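Long-range contacts in tRNA (cytosine(72)-C(5))-methyltransferase (Pyrococcus horikoshii, PDB 5ZVG), which methylates the C5 position of cytosine 72 in several tRNAs, using S-adenosyl-L-methionine as the methyl donor: residues V200-A205 and L263-D268; I225-K230 and V250-M255. All coordinates share one frame; numbering follows the deposited sequence.

Contact 1 (V200-A205 and L263-D268); sequences VIIDMA and LGIKAD. With SAM (S-adenosylmethionine), chain C.
V200 and D268 hold each other by two hydrogen bonds, one to a side chain and one between backbones. The amide N of V200 points almost straight at OD2 of D268 (3.0 Å, 168°), which accepts with the anti lone pair, the one turned away from its sister oxygen. The carboxylate gets there because CG of D268 stands anti to its own carbonyl carbon and beside its backbone N (chi1 -56°), bringing the group to the amide of V200. In return, the amide N of D268 reaches the carbonyl O of V200 at 2.9 Å, along a more bent path. The other oxygen, OD1, makes a long, weak ion pair with R313.

The two branches of V200 divide the work. With CG1 opposite the backbone N (chi1 -168°), that methyl meets CG2 of I265 at 3.6 Å, the two side chains crossing at a slant, while CG2 lies against the carboxylate, 3.4 Å from OD2 of D268. Two residues on, the terminal CD1 of I202 ends 3.7 Å from CB of A267; CB of A267 also lies 3.3 Å from O of V200. Backbone bonds from V200 and I202 to K269 continue the pairing beyond D268.

At the far end of the segment, O of A205 accepts a hydrogen bond from the amino N of SAM (3.2 Å). A parallel strand pair whose first strand runs into a cofactor-binding loop, followed by helix 210-218, is characteristic of the Rossmann-like fold of class I methyltransferases.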
ATOM      1  N   VAL A 200      18.445  12.616 -13.941  1.00 46.47           N
ATOM      2  CA  VAL A 200      19.049  11.932 -12.812  1.00 46.98           C
ATOM      3  C   VAL A 200      17.952  11.731 -11.773  1.00 44.24           C
ATOM      4  O   VAL A 200      17.354  12.700 -11.300  1.00 37.07           O
ATOM      5  CB  VAL A 200      20.207  12.730 -12.223  1.00 42.97           C
ATOM      6  CG1 VAL A 200      20.984  11.872 -11.249  1.00 30.23           C
ATOM      7  CG2 VAL A 200      21.111  13.209 -13.339  1.00 41.66           C
ATOM      8  N   ILE A 201      17.703  10.476 -11.413  1.00 47.55           N
ATOM      9  CA  ILE A 201      16.508  10.118 -10.657  1.00 36.15           C
ATOM     10  C   ILE A 201      16.851   9.322  -9.413  1.00 44.92           C
ATOM     11  O   ILE A 201      17.609   8.348  -9.469  1.00 44.22           O
ATOM     12  CB  ILE A 201      15.540   9.280 -11.516  1.00 39.13           C
ATOM     13  CG1 ILE A 201      15.092  10.065 -12.748  1.00 35.18           C
ATOM     14  CG2 ILE A 201      14.341   8.811 -10.694  1.00 33.61           C
ATOM     15  CD1 ILE A 201      14.362   9.220 -13.766  1.00 40.54           C
ATOM     16  N   ILE A 202      16.268   9.718  -8.288  1.00 43.14           N
ATOM     17  CA  ILE A 202      16.530   9.026  -7.038  1.00 39.17           C
ATOM     18  C   ILE A 202      15.242   8.677  -6.306  1.00 34.70           C
ATOM     19  O   ILE A 202      14.430   9.549  -5.996  1.00 32.73           O
ATOM     20  CB  ILE A 202      17.407   9.864  -6.091  1.00 42.14           C
ATOM     21  CG1 ILE A 202      18.702  10.307  -6.780  1.00 42.25           C
ATOM     22  CG2 ILE A 202      17.699   9.081  -4.815  1.00 30.89           C
ATOM     23  CD1 ILE A 202      19.535  11.236  -5.931  1.00 38.29           C
ATOM     24  N   ASP A 203      15.075   7.389  -6.036  1.00 33.83           N
ATOM     25  CA  ASP A 203      14.032   6.896  -5.152  1.00 37.99           C
ATOM     26  C   ASP A 203      14.684   6.557  -3.820  1.00 35.56           C
ATOM     27  O   ASP A 203      15.348   5.527  -3.698  1.00 40.00           O
ATOM     28  CB  ASP A 203      13.349   5.668  -5.755  1.00 37.26           C
ATOM     29  CG  ASP A 203      12.035   5.338  -5.081  1.00 39.43           C
ATOM     30  OD1 ASP A 203      11.791   5.819  -3.951  1.00 43.77           O
ATOM     31  OD2 ASP A 203      11.248   4.575  -5.682  1.00 40.52           O
ATOM     32  N   MET A 204      14.496   7.410  -2.816  1.00 36.75           N
ATOM     33  CA  MET A 204      15.310   7.302  -1.606  1.00 41.67           C
ATOM     34  C   MET A 204      14.692   6.434  -0.520  1.00 42.01           C
ATOM     35  O   MET A 204      15.291   6.243   0.537  1.00 45.59           O
ATOM     36  CB  MET A 204      15.607   8.689  -1.036  1.00 37.25           C
ATOM     37  CG  MET A 204      14.391   9.522  -0.707  1.00 36.79           C
ATOM     38  SD  MET A 204      14.915  11.087   0.019  1.00 52.70           S
ATOM     39  CE  MET A 204      15.850  11.732  -1.344  1.00 37.07           C
ATOM     40  N   ALA A 205      13.506   5.902  -0.783  1.00 34.97           N
ATOM     41  CA  ALA A 205      12.910   4.899   0.090  1.00 35.36           C
ATOM     42  C   ALA A 205      12.161   3.929  -0.796  1.00 39.63           C
ATOM     43  O   ALA A 205      10.929   3.930  -0.838  1.00 44.76           O
ATOM     44  CB  ALA A 205      11.992   5.535   1.110  1.00 37.94           C
ATOM     45  N   LEU A 263      26.578  11.337  -1.086  1.00 47.38           N
ATOM     46  CA  LEU A 263      26.894  11.076  -2.488  1.00 52.35           C
ATOM     47  C   LEU A 263      27.150  12.416  -3.170  1.00 48.91           C
ATOM     48  O   LEU A 263      26.889  13.465  -2.585  1.00 52.37           O
ATOM     49  CB  LEU A 263      25.744  10.327  -3.170  1.00 51.14           C
ATOM     50  CG  LEU A 263      25.421   8.868  -2.823  1.00 48.39           C
ATOM     51  CD1 LEU A 263      25.118   8.637  -1.346  1.00 48.76           C
ATOM     52  CD2 LEU A 263      24.244   8.382  -3.669  1.00 48.89           C
ATOM     53  N   GLY A 264      27.635  12.412  -4.404  1.00 48.16           N
ATOM     54  CA  GLY A 264      27.962  13.688  -5.013  1.00 54.28           C
ATOM     55  C   GLY A 264      26.939  14.092  -6.045  1.00 59.37           C
ATOM     56  O   GLY A 264      27.181  14.960  -6.889  1.00 61.64           O
ATOM     57  N   ILE A 265      25.773  13.465  -5.947  1.00 59.47           N
ATOM     58  CA  ILE A 265      24.741  13.587  -6.957  1.00 54.62           C
ATOM     59  C   ILE A 265      23.783  14.731  -6.679  1.00 47.25           C
ATOM     60  O   ILE A 265      23.305  14.888  -5.559  1.00 53.57           O
ATOM     61  CB  ILE A 265      23.943  12.284  -7.076  1.00 51.70           C
ATOM     62  CG1 ILE A 265      24.897  11.089  -7.082  1.00 56.48           C
ATOM     63  CG2 ILE A 265      23.084  12.301  -8.327  1.00 53.07           C
ATOM     64  CD1 ILE A 265      24.202   9.761  -6.973  1.00 54.36           C
ATOM     65  N   LYS A 266      23.503  15.524  -7.704  1.00 44.63           N
ATOM     66  CA  LYS A 266      22.371  16.431  -7.647  1.00 48.17           C
ATOM     67  C   LYS A 266      21.352  15.986  -8.680  1.00 50.57           C
ATOM     68  O   LYS A 266      21.561  16.149  -9.881  1.00 53.32           O
ATOM     69  CB  LYS A 266      22.759  17.892  -7.883  1.00 51.32           C
ATOM     70  CG  LYS A 266      23.367  18.615  -6.689  1.00 54.92           C
ATOM     71  CD  LYS A 266      23.604  20.087  -7.026  1.00 60.31           C
ATOM     72  CE  LYS A 266      24.903  20.331  -7.781  1.00 75.39           C
ATOM     73  NZ  LYS A 266      25.051  21.785  -8.094  1.00 70.82           N
ATOM     74  N   ALA A 267      20.251  15.414  -8.204  1.00 45.08           N
ATOM     75  CA  ALA A 267      19.257  14.823  -9.091  1.00 44.40           C
ATOM     76  C   ALA A 267      18.296  15.854  -9.654  1.00 44.42           C
ATOM     77  O   ALA A 267      18.081  16.908  -9.060  1.00 42.00           O
ATOM     78  CB  ALA A 267      18.479  13.743  -8.366  1.00 48.58           C
ATOM     79  N   ASP A 268      17.734  15.538 -10.816  1.00 40.45           N
ATOM     80  CA  ASP A 268      16.678  16.344 -11.415  1.00 44.79           C
ATOM     81  C   ASP A 268      15.310  15.952 -10.862  1.00 40.65           C
ATOM     82  O   ASP A 268      14.397  16.774 -10.778  1.00 36.07           O
ATOM     83  CB  ASP A 268      16.701  16.193 -12.935  1.00 46.89           C
ATOM     84  CG  ASP A 268      18.045  16.554 -13.527  1.00 54.87           C
ATOM     85  OD1 ASP A 268      18.324  17.762 -13.662  1.00 58.58           O
ATOM     86  OD2 ASP A 268      18.824  15.627 -13.841  1.00 56.13           O
TER
HETATM   87  N   SAM C 401       8.047   3.504  -2.161  1.00 34.25           N
HETATM   88  CA  SAM C 401       8.169   2.072  -1.903  1.00 36.38           C
HETATM   89  C   SAM C 401       7.381   1.236  -2.911  1.00 34.28           C
HETATM   90  O   SAM C 401       7.415   0.004  -2.875  1.00 30.05           O
HETATM   91  OXT SAM C 401       6.696   1.768  -3.786  1.00 37.67           O
HETATM   92  CB  SAM C 401       7.773   1.732  -0.467  1.00 31.89           C
HETATM   93  CG  SAM C 401       8.516   2.538   0.599  1.00 39.22           C
HETATM   94  SD  SAM C 401       7.974   2.165   2.285  1.00 43.12           S
HETATM   95  CE  SAM C 401       6.639   3.377   2.445  1.00 45.24           C
HETATM   96  C5' SAM C 401       9.274   2.943   3.278  1.00 44.84           C
HETATM   97  C4' SAM C 401      10.654   2.322   3.074  1.00 42.87           C
HETATM   98  O4' SAM C 401      11.646   3.205   3.559  1.00 43.76           O
HETATM   99  C3' SAM C 401      10.833   1.009   3.822  1.00 41.72           C
HETATM  100  O3' SAM C 401      11.111  -0.009   2.892  1.00 36.20           O
HETATM  101  C2' SAM C 401      12.044   1.202   4.712  1.00 34.33           C
HETATM  102  O2' SAM C 401      12.930   0.120   4.566  1.00 39.26           O
HETATM  103  C1' SAM C 401      12.685   2.464   4.169  1.00 39.43           C
HETATM  104  N9  SAM C 401      13.366   3.276   5.196  1.00 43.37           N
HETATM  105  C8  SAM C 401      12.942   3.575   6.465  1.00 39.91           C
HETATM  106  N7  SAM C 401      13.878   4.355   7.053  1.00 37.36           N
HETATM  107  C5  SAM C 401      14.890   4.561   6.178  1.00 37.73           C
HETATM  108  C6  SAM C 401      16.081   5.271   6.256  1.00 40.34           C
HETATM  109  N6  SAM C 401      16.410   5.928   7.366  1.00 39.50           N
HETATM  110  N1  SAM C 401      16.928   5.294   5.166  1.00 44.15           N
HETATM  111  C2  SAM C 401      16.594   4.619   4.012  1.00 39.91           C
HETATM  112  N3  SAM C 401      15.411   3.916   3.941  1.00 34.54           N
HETATM  113  C4  SAM C 401      14.575   3.886   5.007  1.00 41.35           C

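Contact 2 (I225-K230 and V250-M255); sequences IIAIDK and VKLVQM. With SAM (S-adenosylmethionine), chain C.
The beta-alpha-beta unit of strand 225-229, helix 232-245 and strand 250-254 sets I225 beside V250, and the strands pair in parallel as far as D229 and Q254. Their backbone bonds alternate: N of K251 reaches O of I225 at 2.7 Å, then N of A227 meets O of K251 at 2.9 Å. D229 N to V253 O is a weak member of the series, and M255 N to O of D229 follows it.

On the face of I226 and I228, CG2 of V253 sits between its own backbone N and carbonyl carbon, a crowded position that sets it 3.4 Å from CG1 of I228 and 3.8 Å from CG2 of I226. CG2 of I228 packs on CG of M255 at 3.5 Å. The opposite face carries A227, whose CB lies 3.8 Å from CG1 of V250.

As in other class I methyltransferases, the second strand of the Rossmann-like sheet ends in an acidic residue at the ribose. With CG anti to the backbone N (chi1 -150°), the carboxylate of D229 reaches the sugar, where OD1 accepts from O2' of SAM at 2.5 Å, a length too short to be taken literally. OD1 also takes the amide of S231, and OD2 that of A207. Cutting D229 back to alanine removes both oxygens and is likely to leave O2' and these amides without this acceptor, the ribose less firmly fixed. Past D229, the extended Q254 bonds weakly through NE2 to O of K230 (3.3 Å).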
ATOM      1  N   ILE A 225      17.929   4.602 -12.797  1.00 42.73           N
ATOM      2  CA  ILE A 225      17.225   4.956 -11.575  1.00 40.15           C
ATOM      3  C   ILE A 225      18.024   4.472 -10.375  1.00 41.49           C
ATOM      4  O   ILE A 225      18.342   3.285 -10.264  1.00 41.03           O
ATOM      5  CB  ILE A 225      15.813   4.348 -11.522  1.00 40.96           C
ATOM      6  CG1 ILE A 225      15.020   4.713 -12.776  1.00 43.14           C
ATOM      7  CG2 ILE A 225      15.087   4.796 -10.255  1.00 37.47           C
ATOM      8  CD1 ILE A 225      13.790   3.852 -12.980  1.00 39.66           C
ATOM      9  N   ILE A 226      18.369   5.395  -9.488  1.00 40.38           N
ATOM     10  CA  ILE A 226      19.064   5.038  -8.263  1.00 37.32           C
ATOM     11  C   ILE A 226      18.036   4.816  -7.175  1.00 34.87           C
ATOM     12  O   ILE A 226      17.244   5.708  -6.878  1.00 36.97           O
ATOM     13  CB  ILE A 226      20.062   6.127  -7.830  1.00 36.59           C
ATOM     14  CG1 ILE A 226      21.068   6.392  -8.947  1.00 31.93           C
ATOM     15  CG2 ILE A 226      20.782   5.716  -6.556  1.00 37.31           C
ATOM     16  CD1 ILE A 226      22.016   7.506  -8.637  1.00 37.51           C
ATOM     17  N   ALA A 227      18.043   3.628  -6.587  1.00 33.17           N
ATOM     18  CA  ALA A 227      17.040   3.270  -5.595  1.00 33.15           C
ATOM     19  C   ALA A 227      17.675   2.940  -4.249  1.00 42.27           C
ATOM     20  O   ALA A 227      18.501   2.036  -4.139  1.00 40.47           O
ATOM     21  CB  ALA A 227      16.206   2.107  -6.086  1.00 35.32           C
ATOM     22  N   ILE A 228      17.269   3.686  -3.227  1.00 42.95           N
ATOM     23  CA  ILE A 228      17.878   3.616  -1.908  1.00 37.90           C
ATOM     24  C   ILE A 228      16.946   2.984  -0.884  1.00 33.55           C
ATOM     25  O   ILE A 228      15.757   3.293  -0.856  1.00 40.83           O
ATOM     26  CB  ILE A 228      18.261   5.020  -1.418  1.00 43.88           C
ATOM     27  CG1 ILE A 228      19.215   5.681  -2.410  1.00 38.20           C
ATOM     28  CG2 ILE A 228      18.846   4.961  -0.021  1.00 45.34           C
ATOM     29  CD1 ILE A 228      19.567   7.083  -2.063  1.00 34.33           C
ATOM     30  N   ASP A 229      17.472   2.083  -0.064  1.00 35.69           N
ATOM     31  CA  ASP A 229      16.748   1.630   1.120  1.00 40.79           C
ATOM     32  C   ASP A 229      17.711   1.168   2.207  1.00 43.95           C
ATOM     33  O   ASP A 229      18.810   0.705   1.918  1.00 52.03           O
ATOM     34  CB  ASP A 229      15.762   0.511   0.778  1.00 41.05           C
ATOM     35  CG  ASP A 229      14.552   0.507   1.695  1.00 44.29           C
ATOM     36  OD1 ASP A 229      14.650  -0.026   2.822  1.00 42.46           O
ATOM     37  OD2 ASP A 229      13.497   1.044   1.293  1.00 46.08           O
ATOM     38  N   LYS A 230      17.286   1.295   3.458  1.00 44.20           N
ATOM     39  CA  LYS A 230      18.115   0.902   4.587  1.00 47.86           C
ATOM     40  C   LYS A 230      18.037  -0.606   4.832  1.00 49.82           C
ATOM     41  O   LYS A 230      19.010  -1.224   5.264  1.00 55.73           O
ATOM     42  CB  LYS A 230      17.692   1.661   5.847  1.00 46.16           C
ATOM     43  CG  LYS A 230      18.597   1.428   7.050  1.00 58.35           C
ATOM     44  CD  LYS A 230      18.093   2.170   8.277  1.00 60.92           C
ATOM     45  CE  LYS A 230      16.786   1.562   8.774  1.00 55.32           C
ATOM     46  NZ  LYS A 230      16.467   1.968  10.170  1.00 60.79           N
ATOM     47  N   VAL A 250      17.564  -0.082 -12.965  1.00 40.64           N
ATOM     48  CA  VAL A 250      17.690   0.335 -11.578  1.00 38.20           C
ATOM     49  C   VAL A 250      19.014  -0.062 -10.939  1.00 43.12           C
ATOM     50  O   VAL A 250      19.453  -1.212 -11.039  1.00 40.80           O
ATOM     51  CB  VAL A 250      16.527  -0.239 -10.742  1.00 34.78           C
ATOM     52  CG1 VAL A 250      16.670   0.136  -9.286  1.00 37.19           C
ATOM     53  CG2 VAL A 250      15.202   0.271 -11.282  1.00 38.40           C
ATOM     54  N   LYS A 251      19.628   0.908 -10.267  1.00 42.60           N
ATOM     55  CA  LYS A 251      20.820   0.683  -9.462  1.00 40.03           C
ATOM     56  C   LYS A 251      20.470   0.740  -7.984  1.00 39.41           C
ATOM     57  O   LYS A 251      20.074   1.785  -7.465  1.00 46.88           O
ATOM     58  CB  LYS A 251      21.898   1.717  -9.794  1.00 40.44           C
ATOM     59  CG  LYS A 251      23.124   1.663  -8.891  1.00 49.16           C
ATOM     60  CD  LYS A 251      23.757   0.277  -8.859  1.00 63.55           C
ATOM     61  CE  LYS A 251      25.177   0.328  -8.308  1.00 60.81           C
ATOM     62  NZ  LYS A 251      25.238   1.051  -7.008  1.00 64.83           N
ATOM     63  N   LEU A 252      20.605  -0.397  -7.317  1.00 39.17           N
ATOM     64  CA  LEU A 252      20.341  -0.491  -5.887  1.00 40.49           C
ATOM     65  C   LEU A 252      21.519  -0.016  -5.051  1.00 46.14           C
ATOM     66  O   LEU A 252      22.666  -0.390  -5.303  1.00 50.86           O
ATOM     67  CB  LEU A 252      19.992  -1.934  -5.506  1.00 41.82           C
ATOM     68  CG  LEU A 252      18.515  -2.334  -5.491  1.00 39.91           C
ATOM     69  CD1 LEU A 252      17.807  -1.808  -6.693  1.00 38.97           C
ATOM     70  CD2 LEU A 252      18.379  -3.832  -5.445  1.00 38.75           C
ATOM     71  N   VAL A 253      21.226   0.818  -4.060  1.00 43.62           N
ATOM     72  CA  VAL A 253      22.220   1.214  -3.073  1.00 41.21           C
ATOM     73  C   VAL A 253      21.604   1.128  -1.678  1.00 44.27           C
ATOM     74  O   VAL A 253      20.542   1.692  -1.414  1.00 46.57           O
ATOM     75  CB  VAL A 253      22.780   2.633  -3.339  1.00 46.96           C
ATOM     76  CG1 VAL A 253      23.696   2.625  -4.551  1.00 51.37           C
ATOM     77  CG2 VAL A 253      21.668   3.620  -3.553  1.00 50.78           C
ATOM     78  N   GLN A 254      22.259   0.379  -0.801  1.00 42.38           N
ATOM     79  CA  GLN A 254      21.847   0.288   0.590  1.00 44.71           C
ATOM     80  C   GLN A 254      22.513   1.368   1.437  1.00 51.22           C
ATOM     81  O   GLN A 254      23.735   1.518   1.394  1.00 55.36           O
ATOM     82  CB  GLN A 254      22.179  -1.094   1.144  1.00 42.59           C
ATOM     83  CG  GLN A 254      21.645  -1.336   2.534  1.00 47.90           C
ATOM     84  CD  GLN A 254      22.035  -2.695   3.059  1.00 56.18           C
ATOM     85  OE1 GLN A 254      22.659  -3.485   2.352  1.00 62.25           O
ATOM     86  NE2 GLN A 254      21.673  -2.977   4.306  1.00 58.32           N
ATOM     87  N   MET A 255      21.709   2.082   2.225  1.00 46.82           N
ATOM     88  CA  MET A 255      22.185   3.204   3.041  1.00 50.63           C
ATOM     89  C   MET A 255      21.036   3.910   3.749  1.00 47.79           C
ATOM     90  O   MET A 255      19.882   3.801   3.339  1.00 44.16           O
ATOM     91  CB  MET A 255      22.943   4.233   2.188  1.00 38.98           C
ATOM     92  CG  MET A 255      22.038   5.092   1.320  1.00 42.39           C
ATOM     93  SD  MET A 255      22.865   6.390   0.378  1.00 46.69           S
ATOM     94  CE  MET A 255      23.455   7.454   1.701  1.00 39.05           C
TER
HETATM   95  N   SAM C 401       8.047   3.504  -2.161  1.00 34.25           N
HETATM   96  CA  SAM C 401       8.169   2.072  -1.903  1.00 36.38           C
HETATM   97  C   SAM C 401       7.381   1.236  -2.911  1.00 34.28           C
HETATM   98  O   SAM C 401       7.415   0.004  -2.875  1.00 30.05           O
HETATM   99  OXT SAM C 401       6.696   1.768  -3.786  1.00 37.67           O
HETATM  100  CB  SAM C 401       7.773   1.732  -0.467  1.00 31.89           C
HETATM  101  CG  SAM C 401       8.516   2.538   0.599  1.00 39.22           C
HETATM  102  SD  SAM C 401       7.974   2.165   2.285  1.00 43.12           S
HETATM  103  CE  SAM C 401       6.639   3.377   2.445  1.00 45.24           C
HETATM  104  C5' SAM C 401       9.274   2.943   3.278  1.00 44.84           C
HETATM  105  C4' SAM C 401      10.654   2.322   3.074  1.00 42.87           C
HETATM  106  O4' SAM C 401      11.646   3.205   3.559  1.00 43.76           O
HETATM  107  C3' SAM C 401      10.833   1.009   3.822  1.00 41.72           C
HETATM  108  O3' SAM C 401      11.111  -0.009   2.892  1.00 36.20           O
HETATM  109  C2' SAM C 401      12.044   1.202   4.712  1.00 34.33           C
HETATM  110  O2' SAM C 401      12.930   0.120   4.566  1.00 39.26           O
HETATM  111  C1' SAM C 401      12.685   2.464   4.169  1.00 39.43           C
HETATM  112  N9  SAM C 401      13.366   3.276   5.196  1.00 43.37           N
HETATM  113  C8  SAM C 401      12.942   3.575   6.465  1.00 39.91           C
HETATM  114  N7  SAM C 401      13.878   4.355   7.053  1.00 37.36           N
HETATM  115  C5  SAM C 401      14.890   4.561   6.178  1.00 37.73           C
HETATM  116  C6  SAM C 401      16.081   5.271   6.256  1.00 40.34           C
HETATM  117  N6  SAM C 401      16.410   5.928   7.366  1.00 39.50           N
HETATM  118  N1  SAM C 401      16.928   5.294   5.166  1.00 44.15           N
HETATM  119  C2  SAM C 401      16.594   4.619   4.012  1.00 39.91           C
HETATM  120  N3  SAM C 401      15.411   3.916   3.941  1.00 34.54           N
HETATM  121  C4  SAM C 401      14.575   3.886   5.007  1.00 41.35           C

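In the fold
Contacts 1 and 2 lie in the parallel part of one mixed sheet, their centres about 10 Å apart, with strand 201-203 between strands 225-229 and 267-273. The seam between them is D203: its O lies 2.7 Å from N of I228 and its N 2.9 Å from O of I226, both probable hydrogen bonds. Apolar tips join them on one side, CD1 of I265 meeting CD1 of I226 at 3.6 Å. One segment of each contact leads to SAM, the loop after strand 201-203 at its amino group and D229 at its ribose, while R234, D256, D273 and Y300 add further bonds to the cofactor.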